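Local coordinates for McyG protein (Microcystis aeruginosa PCC 7806, PDB 4R0M) that probably activates phenylalanine or a related aryl acid as its adenylate for loading onto a carrier domain in microcystin assembly, at residues A[169-181]-A[189-201]. Sequence-based numbering, arbitrary orientation.
Sequences PILDPQDAALLLF and PKGVILTHHNILS
His-196 reaches back from the start of its helix into the turn that leads up to strand 176-181. At the base of the side chain, CB lies 3.4 Å from Pro-173 O and also touches the CA of that proline. CG, anti to its own carbonyl carbon (chi1 -56°), sets one face of the imidazole against Ala-177, whose CB sits over the ring centre in a CH-pi contact, 3.5 Å from the centroid. CD2 meets Asp-175 O and Asp-172 O, two carbonyls of the type I turn 172-175; CE1 faces Leu-171 CD1, and NE2 is another close neighbour of the Ala-177 methyl. ND1 is hydrogen-bonded to Leu-19 N, which, with the methyl on its face, should hold the ring's rotation. With the imidazole trimmed to an alanine, Leu-19 N is likely to lose its acceptor and a gap to open against the Ala-177 methyl.

The strands 176-181 and 190-195 form the antiparallel hairpin whose connecting loop, rich in Gly, Ser and Thr, and the Pro-Lys-Gly that follows match the P-loop-like motif (A3) of adenylate-forming enzymes, which in relatives handles the ATP phosphates. A classic beta bulge shifts its register by one: Leu-194 O accepts from both Ala-177 N (2.9 Å) and Leu-178 N (3.0 Å), the latter in the carbonyl plane. Farther along, Leu-180 and Val-192 exchange two backbone bonds. Gly-191 CA lies over one face of the Phe-181 ring, 3.7 Å from its centroid and offset toward the rim, while Val-119 of helix 111-122 touches both Phe-181 and Pro-189. On the other side of the hairpin, Leu-194 CD1 packs 4.0 Å from Leu-180 CD1, and helix 227-240 covers Leu-180 and Ile-199.

Thr-195 and Asn-198 form a capping box at the helix start, and His-197 N donates to Pro-173 O at 2.9 Å, tying the turn to the first helical residues.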
loop_
_atom_site.group_PDB
_atom_site.type_symbol
_atom_site.label_atom_id
_atom_site.label_comp_id
_atom_site.label_asym_id
_atom_site.label_seq_id
_atom_site.Cartn_x
_atom_site.Cartn_y
_atom_site.Cartn_z
ATOM N N PRO A 169 22.362 -19.730 -8.556
ATOM C CA PRO A 169 22.447 -20.478 -7.299
ATOM C C PRO A 169 21.149 -21.200 -6.957
ATOM O O PRO A 169 20.066 -20.715 -7.283
ATOM C CB PRO A 169 22.729 -19.389 -6.260
ATOM C CG PRO A 169 22.141 -18.150 -6.844
ATOM C CD PRO A 169 22.354 -18.270 -8.325
ATOM N N ILE A 170 21.266 -22.360 -6.313
ATOM C CA ILE A 170 20.100 -23.076 -5.800
ATOM C C ILE A 170 19.843 -22.572 -4.386
ATOM O O ILE A 170 20.728 -22.620 -3.529
ATOM C CB ILE A 170 20.287 -24.612 -5.814
ATOM C CG1 ILE A 170 20.786 -25.083 -7.189
ATOM C CG2 ILE A 170 18.982 -25.311 -5.445
ATOM C CD1 ILE A 170 21.287 -26.513 -7.223
ATOM N N LEU A 171 18.629 -22.084 -4.152
ATOM C CA LEU A 171 18.312 -21.383 -2.912
ATOM C C LEU A 171 17.347 -22.152 -2.017
ATOM O O LEU A 171 16.538 -22.954 -2.493
ATOM C CB LEU A 171 17.742 -19.993 -3.222
ATOM C CG LEU A 171 18.553 -19.073 -4.140
ATOM C CD1 LEU A 171 17.655 -18.005 -4.750
ATOM C CD2 LEU A 171 19.731 -18.447 -3.406
ATOM N N ASP A 172 17.450 -21.900 -0.715
ATOM C CA ASP A 172 16.491 -22.403 0.255
ATOM C C ASP A 172 15.280 -21.471 0.242
ATOM O O ASP A 172 15.429 -20.266 0.443
ATOM C CB ASP A 172 17.122 -22.427 1.650
ATOM C CG ASP A 172 16.343 -23.274 2.642
ATOM O OD1 ASP A 172 15.095 -23.286 2.602
ATOM O OD2 ASP A 172 16.993 -23.928 3.485
ATOM N N PRO A 173 14.076 -22.022 -0.006
ATOM C CA PRO A 173 12.862 -21.199 0.034
ATOM C C PRO A 173 12.587 -20.584 1.414
ATOM O O PRO A 173 11.807 -19.630 1.515
ATOM C CB PRO A 173 11.748 -22.181 -0.359
ATOM C CG PRO A 173 12.325 -23.541 -0.155
ATOM C CD PRO A 173 13.790 -23.401 -0.437
ATOM N N GLN A 174 13.229 -21.120 2.453
ATOM C CA GLN A 174 13.111 -20.589 3.817
ATOM C C GLN A 174 14.084 -19.435 4.094
ATOM O O GLN A 174 14.021 -18.803 5.150
ATOM C CB GLN A 174 13.293 -21.701 4.861
ATOM C CG GLN A 174 12.168 -22.731 4.913
ATOM C CD GLN A 174 10.921 -22.229 5.627
ATOM O OE1 GLN A 174 10.343 -21.201 5.261
ATOM N NE2 GLN A 174 10.492 -22.966 6.646
ATOM N N ASP A 175 14.987 -19.172 3.154
ATOM C CA ASP A 175 15.883 -18.025 3.251
ATOM C C ASP A 175 15.147 -16.748 2.876
ATOM O O ASP A 175 14.183 -16.782 2.105
ATOM C CB ASP A 175 17.101 -18.200 2.337
ATOM C CG ASP A 175 18.100 -19.212 2.871
ATOM O OD1 ASP A 175 18.058 -19.534 4.077
ATOM O OD2 ASP A 175 18.940 -19.682 2.076
ATOM N N ALA A 176 15.608 -15.627 3.427
ATOM C CA ALA A 176 15.078 -14.310 3.092
ATOM C C ALA A 176 15.233 -14.023 1.602
ATOM O O ALA A 176 16.294 -14.262 1.022
ATOM C CB ALA A 176 15.775 -13.235 3.913
ATOM N N ALA A 177 14.163 -13.521 0.995
ATOM C CA ALA A 177 14.164 -13.164 -0.420
ATOM C C ALA A 177 13.871 -11.678 -0.623
ATOM O O ALA A 177 14.258 -11.096 -1.636
ATOM C CB ALA A 177 13.151 -14.008 -1.179
ATOM N N LEU A 178 13.182 -11.076 0.344
ATOM C CA LEU A 178 12.718 -9.702 0.223
ATOM C C LEU A 178 12.642 -9.024 1.585
ATOM O O LEU A 178 12.089 -9.577 2.538
ATOM C CB LEU A 178 11.348 -9.671 -0.465
ATOM C CG LEU A 178 10.658 -8.334 -0.757
ATOM C CD1 LEU A 178 11.469 -7.462 -1.709
ATOM C CD2 LEU A 178 9.269 -8.597 -1.318
ATOM N N LEU A 179 13.211 -7.826 1.666
ATOM C CA LEU A 179 13.178 -7.038 2.892
ATOM C C LEU A 179 12.471 -5.710 2.636
ATOM O O LEU A 179 12.961 -4.878 1.873
ATOM C CB LEU A 179 14.598 -6.823 3.428
ATOM C CG LEU A 179 14.823 -6.050 4.733
ATOM C CD1 LEU A 179 14.072 -6.658 5.907
ATOM C CD2 LEU A 179 16.312 -5.986 5.034
ATOM N N LEU A 180 11.311 -5.532 3.267
ATOM C CA LEU A 180 10.497 -4.328 3.087
ATOM C C LEU A 180 10.314 -3.551 4.388
ATOM O O LEU A 180 9.728 -4.055 5.351
ATOM C CB LEU A 180 9.126 -4.680 2.494
ATOM C CG LEU A 180 9.061 -5.208 1.058
ATOM C CD1 LEU A 180 7.754 -5.950 0.833
ATOM C CD2 LEU A 180 9.219 -4.078 0.054
ATOM N N PHE A 181 10.814 -2.319 4.402
ATOM C CA PHE A 181 10.720 -1.457 5.573
ATOM C C PHE A 181 9.436 -0.641 5.571
ATOM O O PHE A 181 9.110 0.016 4.583
ATOM C CB PHE A 181 11.932 -0.526 5.657
ATOM C CG PHE A 181 13.165 -1.182 6.207
ATOM C CD1 PHE A 181 14.019 -1.904 5.375
ATOM C CD2 PHE A 181 13.482 -1.073 7.556
ATOM C CE1 PHE A 181 15.158 -2.510 5.883
ATOM C CE2 PHE A 181 14.621 -1.676 8.069
ATOM C CZ PHE A 181 15.460 -2.396 7.230
ATOM N N PRO A 189 12.329 2.770 11.273
ATOM C CA PRO A 189 11.481 1.915 10.437
ATOM C C PRO A 189 11.625 0.422 10.751
ATOM O O PRO A 189 12.679 -0.020 11.209
ATOM C CB PRO A 189 11.974 2.212 9.017
ATOM C CG PRO A 189 13.383 2.658 9.194
ATOM C CD PRO A 189 13.391 3.423 10.483
ATOM N N LYS A 190 10.563 -0.337 10.494
ATOM C CA LYS A 190 10.522 -1.760 10.812
ATOM C C LYS A 190 10.744 -2.593 9.547
ATOM O O LYS A 190 10.002 -2.464 8.572
ATOM C CB LYS A 190 9.189 -2.128 11.479
ATOM C CG LYS A 190 8.592 -1.030 12.359
ATOM C CD LYS A 190 7.599 -1.558 13.390
ATOM C CE LYS A 190 6.269 -1.981 12.784
ATOM N NZ LYS A 190 5.410 -0.828 12.392
ATOM N N GLY A 191 11.768 -3.441 9.572
ATOM C CA GLY A 191 12.159 -4.229 8.404
ATOM C C GLY A 191 11.540 -5.610 8.337
ATOM O O GLY A 191 11.996 -6.536 9.008
ATOM N N VAL A 192 10.509 -5.748 7.508
ATOM C CA VAL A 192 9.804 -7.017 7.365
ATOM C C VAL A 192 10.598 -7.988 6.492
ATOM O O VAL A 192 10.873 -7.704 5.325
ATOM C CB VAL A 192 8.382 -6.821 6.796
ATOM C CG1 VAL A 192 7.669 -8.160 6.663
ATOM C CG2 VAL A 192 7.575 -5.876 7.681
ATOM N N ILE A 193 10.977 -9.123 7.077
ATOM C CA ILE A 193 11.676 -10.179 6.352
ATOM C C ILE A 193 10.657 -11.099 5.685
ATOM O O ILE A 193 9.773 -11.645 6.348
ATOM C CB ILE A 193 12.609 -11.002 7.277
ATOM C CG1 ILE A 193 13.717 -10.112 7.858
ATOM C CG2 ILE A 193 13.220 -12.181 6.524
ATOM C CD1 ILE A 193 14.476 -10.733 9.016
ATOM N N LEU A 194 10.778 -11.254 4.371
ATOM C CA LEU A 194 9.906 -12.154 3.624
ATOM C C LEU A 194 10.709 -13.205 2.869
ATOM O O LEU A 194 11.575 -12.885 2.049
ATOM C CB LEU A 194 8.990 -11.379 2.670
ATOM C CG LEU A 194 8.019 -10.351 3.271
ATOM C CD1 LEU A 194 7.259 -9.638 2.165
ATOM C CD2 LEU A 194 7.051 -10.992 4.256
ATOM N N THR A 195 10.418 -14.465 3.173
ATOM C CA THR A 195 11.067 -15.596 2.524
ATOM C C THR A 195 10.344 -15.923 1.221
ATOM O O THR A 195 9.235 -15.428 0.982
ATOM C CB THR A 195 11.063 -16.836 3.441
ATOM O OG1 THR A 195 9.711 -17.236 3.696
ATOM C CG2 THR A 195 11.751 -16.529 4.764
ATOM N N HIS A 196 10.972 -16.747 0.381
ATOM C CA HIS A 196 10.321 -17.297 -0.810
ATOM C C HIS A 196 9.056 -17.998 -0.415
ATOM O O HIS A 196 8.012 -17.824 -1.046
ATOM C CB HIS A 196 11.227 -18.298 -1.525
ATOM C CG HIS A 196 12.576 -17.747 -1.908
ATOM N ND1 HIS A 196 12.832 -17.246 -3.129
ATOM C CD2 HIS A 196 13.763 -17.649 -1.187
ATOM C CE1 HIS A 196 14.114 -16.841 -3.188
ATOM N NE2 HIS A 196 14.683 -17.088 -1.998
ATOM N N HIS A 197 9.150 -18.797 0.647
ATOM C CA HIS A 197 8.026 -19.580 1.145
ATOM C C HIS A 197 6.900 -18.716 1.640
ATOM O O HIS A 197 5.738 -19.060 1.441
ATOM C CB HIS A 197 8.481 -20.555 2.227
ATOM C CG HIS A 197 7.443 -21.594 2.585
ATOM N ND1 HIS A 197 7.037 -22.542 1.718
ATOM C CD2 HIS A 197 6.733 -21.810 3.763
ATOM C CE1 HIS A 197 6.113 -23.322 2.307
ATOM N NE2 HIS A 197 5.927 -22.874 3.560
ATOM N N ASN A 198 7.234 -17.592 2.283
ATOM C CA ASN A 198 6.234 -16.588 2.674
ATOM C C ASN A 198 5.434 -16.106 1.470
ATOM O O ASN A 198 4.206 -16.177 1.458
ATOM C CB ASN A 198 6.892 -15.369 3.351
ATOM C CG ASN A 198 7.351 -15.641 4.778
ATOM O OD1 ASN A 198 8.358 -15.086 5.226
ATOM N ND2 ASN A 198 6.617 -16.482 5.501
ATOM N N ILE A 199 6.153 -15.625 0.458
ATOM C CA ILE A 199 5.558 -15.015 -0.729
ATOM C C ILE A 199 4.733 -16.022 -1.540
ATOM O O ILE A 199 3.577 -15.757 -1.882
ATOM C CB ILE A 199 6.645 -14.348 -1.611
ATOM C CG1 ILE A 199 7.307 -13.192 -0.849
ATOM C CG2 ILE A 199 6.057 -13.852 -2.927
ATOM C CD1 ILE A 199 8.684 -12.812 -1.354
ATOM N N LEU A 200 5.326 -17.181 -1.820
ATOM C CA LEU A 200 4.682 -18.192 -2.658
ATOM C C LEU A 200 3.535 -18.921 -1.964
ATOM O O LEU A 200 2.661 -19.482 -2.626
ATOM C CB LEU A 200 5.713 -19.165 -3.239
ATOM C CG LEU A 200 6.720 -18.469 -4.164
ATOM C CD1 LEU A 200 7.803 -19.430 -4.627
ATOM C CD2 LEU A 200 6.029 -17.812 -5.353
ATOM N N SER A 201 3.534 -18.888 -0.633
ATOM C CA SER A 201 2.414 -19.396 0.153
ATOM C C SER A 201 1.210 -18.444 0.111
ATOM O O SER A 201 0.064 -18.883 0.236
ATOM C CB SER A 201 2.849 -19.666 1.591
ATOM O OG SER A 201 3.810 -20.707 1.649
#